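Local structure of protein pof8 (Schizosaccharomyces pombe, 6TZN) at residues I16-P21 / F101-L106. The protein binds the telomerase RNA ter1 and promotes its assembly with the catalytic subunit trt1; this chain is its C-terminal xRRM domain. Sequence-based numbering, arbitrary orientation.
Sequences IKNLHP and FLIAEL
I16 and A104 form a non-hydrogen-bonded antiparallel pair whose side chains both lie on the helix-facing side of the sheet, where CD1 of I16 comes within 3.6 Å of CB of A104. With CG1 anti to the carbonyl carbon (chi1 -48°) and a further bend at chi2, the isoleucine carries this methyl back toward the partner strand. The small A104 methyl lies against I73 and F76 of helix 66-78, consistent with a close approach of the helix. Further along this face L19 and L102 cross at about a right angle, their CD2 methyls 3.8 Å apart, with I28 and L31 of helix 25-39 against them; the branched ends of I16, L19 and L102 suit this tight layer between sheet and helices. Strands 13-17 and 103-106 are the first and fourth of the RRM fold in this xRRM of the LARP7 family, one of the two central strands and an edge strand of an antiparallel sheet backed by two helices. K17 and I103 make the hydrogen-bonded pair: K17 N donates nearly straight to I103 O (2.8 Å), while I103 N reaches K17 O over 3.2 Å. Their side chains occupy the other, looser face, where the long, flexible lysine bends at chi3 (-67°) and its NZ meets OE1 of E105 in a 3.0 Å salt bridge from above the carboxylate plane. Beyond the strand end N18 adopts a positive phi, which asparagine tolerates well, and its ND2 donates to F101 O (2.9 Å) in a bent bond (148° at the hydrogen), tilted from the carbonyl plane, extending the pairing as the main chains part.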
ATOM      1  N   ILE A  16       3.115   0.800  -2.829  1.00 16.53           N
ATOM      2  CA  ILE A  16       2.567   2.043  -2.302  1.00 16.39           C
ATOM      3  C   ILE A  16       3.665   3.089  -2.373  1.00 16.57           C
ATOM      4  O   ILE A  16       4.777   2.854  -1.887  1.00 18.79           O
ATOM      5  CB  ILE A  16       2.086   1.875  -0.849  1.00 17.58           C
ATOM      6  CG1 ILE A  16       1.208   0.630  -0.691  1.00 20.39           C
ATOM      7  CG2 ILE A  16       1.382   3.146  -0.378  1.00 20.12           C
ATOM      8  CD1 ILE A  16      -0.063   0.676  -1.496  1.00 20.11           C
ATOM      9  N   LYS A  17       3.374   4.226  -2.995  1.00 16.04           N
ATOM     10  CA  LYS A  17       4.342   5.302  -3.143  1.00 16.03           C
ATOM     11  C   LYS A  17       3.881   6.552  -2.407  1.00 16.35           C
ATOM     12  O   LYS A  17       2.681   6.785  -2.224  1.00 16.83           O
ATOM     13  CB  LYS A  17       4.562   5.658  -4.618  1.00 19.53           C
ATOM     14  CG  LYS A  17       5.152   4.517  -5.425  1.00 23.94           C
ATOM     15  CD  LYS A  17       5.617   4.977  -6.791  1.00 33.45           C
ATOM     16  CE  LYS A  17       4.455   5.391  -7.667  1.00 39.65           C
ATOM     17  NZ  LYS A  17       4.943   5.877  -8.986  1.00 44.02           N
ATOM     18  N   ASN A  18       4.867   7.364  -2.008  1.00 15.94           N
ATOM     19  CA  ASN A  18       4.664   8.651  -1.341  1.00 16.41           C
ATOM     20  C   ASN A  18       4.221   8.511   0.112  1.00 15.86           C
ATOM     21  O   ASN A  18       3.552   9.392   0.656  1.00 17.83           O
ATOM     22  CB  ASN A  18       3.771   9.595  -2.149  1.00 18.28           C
ATOM     23  CG  ASN A  18       4.303   9.806  -3.541  1.00 18.89           C
ATOM     24  OD1 ASN A  18       5.497  10.062  -3.724  1.00 21.33           O
ATOM     25  ND2 ASN A  18       3.433   9.686  -4.537  1.00 20.66           N
ATOM     26  N   LEU A  19       4.625   7.419   0.756  1.00 15.53           N
ATOM     27  CA  LEU A  19       4.504   7.326   2.202  1.00 15.20           C
ATOM     28  C   LEU A  19       5.419   8.348   2.868  1.00 15.84           C
ATOM     29  O   LEU A  19       6.455   8.741   2.316  1.00 16.80           O
ATOM     30  CB  LEU A  19       4.924   5.934   2.668  1.00 16.32           C
ATOM     31  CG  LEU A  19       3.986   4.799   2.255  1.00 16.76           C
ATOM     32  CD1 LEU A  19       4.687   3.459   2.375  1.00 20.05           C
ATOM     33  CD2 LEU A  19       2.720   4.837   3.103  1.00 17.35           C
ATOM     34  N   HIS A  20       5.029   8.785   4.054  1.00 15.38           N
ATOM     35  CA  HIS A  20       5.921   9.621   4.844  1.00 14.90           C
ATOM     36  C   HIS A  20       7.214   8.857   5.134  1.00 15.24           C
ATOM     37  O   HIS A  20       7.159   7.691   5.550  1.00 16.95           O
ATOM     38  CB  HIS A  20       5.254  10.041   6.144  1.00 16.33           C
ATOM     39  CG  HIS A  20       6.005  11.104   6.876  1.00 16.69           C
ATOM     40  ND1 HIS A  20       7.173  10.853   7.570  1.00 17.91           N
ATOM     41  CD2 HIS A  20       5.772  12.432   6.995  1.00 17.37           C
ATOM     42  CE1 HIS A  20       7.621  11.981   8.088  1.00 18.23           C
ATOM     43  NE2 HIS A  20       6.792  12.955   7.751  1.00 17.70           N
ATOM     44  N   PRO A  21       8.385   9.467   4.919  1.00 16.11           N
ATOM     45  CA  PRO A  21       9.637   8.693   4.991  1.00 17.03           C
ATOM     46  C   PRO A  21       9.949   8.151   6.375  1.00 16.67           C
ATOM     47  O   PRO A  21      10.750   7.218   6.489  1.00 19.62           O
ATOM     48  CB  PRO A  21      10.705   9.695   4.524  1.00 18.28           C
ATOM     49  CG  PRO A  21      10.098  11.039   4.794  1.00 18.35           C
ATOM     50  CD  PRO A  21       8.623  10.859   4.502  1.00 17.47           C
ATOM     51  N   PHE A 101       0.378  12.928  -3.222  1.00 26.77           N
ATOM     52  CA  PHE A 101      -0.690  11.969  -2.968  1.00 20.92           C
ATOM     53  C   PHE A 101      -0.155  10.540  -2.929  1.00 17.36           C
ATOM     54  O   PHE A 101       0.682  10.147  -3.744  1.00 20.06           O
ATOM     55  CB  PHE A 101      -1.773  12.064  -4.045  1.00 26.04           C
ATOM     56  CG  PHE A 101      -2.600  13.314  -3.974  1.00 28.55           C
ATOM     57  CD1 PHE A 101      -3.507  13.508  -2.946  1.00 27.59           C
ATOM     58  CD2 PHE A 101      -2.481  14.291  -4.948  1.00 34.34           C
ATOM     59  CE1 PHE A 101      -4.274  14.658  -2.887  1.00 30.46           C
ATOM     60  CE2 PHE A 101      -3.244  15.445  -4.893  1.00 35.03           C
ATOM     61  CZ  PHE A 101      -4.142  15.626  -3.865  1.00 31.96           C
ATOM     62  N   LEU A 102      -0.655   9.761  -1.976  1.00 16.27           N
ATOM     63  CA  LEU A 102      -0.390   8.330  -1.958  1.00 16.47           C
ATOM     64  C   LEU A 102      -0.888   7.672  -3.247  1.00 16.51           C
ATOM     65  O   LEU A 102      -1.994   7.952  -3.728  1.00 18.15           O
ATOM     66  CB  LEU A 102      -1.080   7.699  -0.749  1.00 15.38           C
ATOM     67  CG  LEU A 102      -0.421   8.059   0.588  1.00 16.86           C
ATOM     68  CD1 LEU A 102      -1.388   7.885   1.737  1.00 18.48           C
ATOM     69  CD2 LEU A 102       0.818   7.197   0.800  1.00 19.76           C
ATOM     70  N   ILE A 103      -0.068   6.773  -3.791  1.00 16.71           N
ATOM     71  CA  ILE A 103      -0.336   6.059  -5.033  1.00 18.78           C
ATOM     72  C   ILE A 103      -0.139   4.573  -4.772  1.00 17.68           C
ATOM     73  O   ILE A 103       0.786   4.182  -4.054  1.00 19.92           O
ATOM     74  CB  ILE A 103       0.640   6.521  -6.136  1.00 23.26           C
ATOM     75  CG1 ILE A 103       0.349   7.966  -6.542  1.00 27.26           C
ATOM     76  CG2 ILE A 103       0.601   5.576  -7.350  1.00 28.03           C
ATOM     77  CD1 ILE A 103       1.363   8.528  -7.499  1.00 30.67           C
ATOM     78  N   ALA A 104      -1.002   3.741  -5.351  1.00 18.15           N
ATOM     79  CA  ALA A 104      -0.834   2.294  -5.306  1.00 18.41           C
ATOM     80  C   ALA A 104      -0.831   1.747  -6.727  1.00 19.44           C
ATOM     81  O   ALA A 104      -1.700   2.100  -7.532  1.00 21.37           O
ATOM     82  CB  ALA A 104      -1.926   1.616  -4.471  1.00 20.70           C
ATOM     83  N   GLU A 105       0.137   0.888  -7.029  1.00 18.34           N
ATOM     84  CA  GLU A 105       0.290   0.294  -8.352  1.00 19.84           C
ATOM     85  C   GLU A 105       0.468  -1.211  -8.219  1.00 19.29           C
ATOM     86  O   GLU A 105       1.213  -1.680  -7.355  1.00 19.23           O
ATOM     87  CB  GLU A 105       1.528   0.851  -9.074  1.00 25.06           C
ATOM     88  CG  GLU A 105       1.665   2.362  -9.065  1.00 33.53           C
ATOM     89  CD  GLU A 105       2.984   2.830  -9.656  1.00 38.96           C
ATOM     90  OE1 GLU A 105       3.026   3.962 -10.187  1.00 41.98           O
ATOM     91  OE2 GLU A 105       3.978   2.071  -9.592  1.00 40.00           O
ATOM     92  N   LEU A 106      -0.198  -1.960  -9.093  1.00 18.94           N
ATOM     93  CA  LEU A 106      -0.025  -3.403  -9.123  1.00 20.06           C
ATOM     94  C   LEU A 106       1.330  -3.732  -9.734  1.00 20.15           C
ATOM     95  O   LEU A 106       1.703  -3.180 -10.775  1.00 24.78           O
ATOM     96  CB  LEU A 106      -1.140  -4.032  -9.956  1.00 24.06           C
ATOM     97  CG  LEU A 106      -1.272  -5.554  -9.876  1.00 25.86           C
ATOM     98  CD1 LEU A 106      -1.795  -5.986  -8.514  1.00 25.62           C
ATOM     99  CD2 LEU A 106      -2.186  -6.051 -10.999  1.00 30.12           C
TER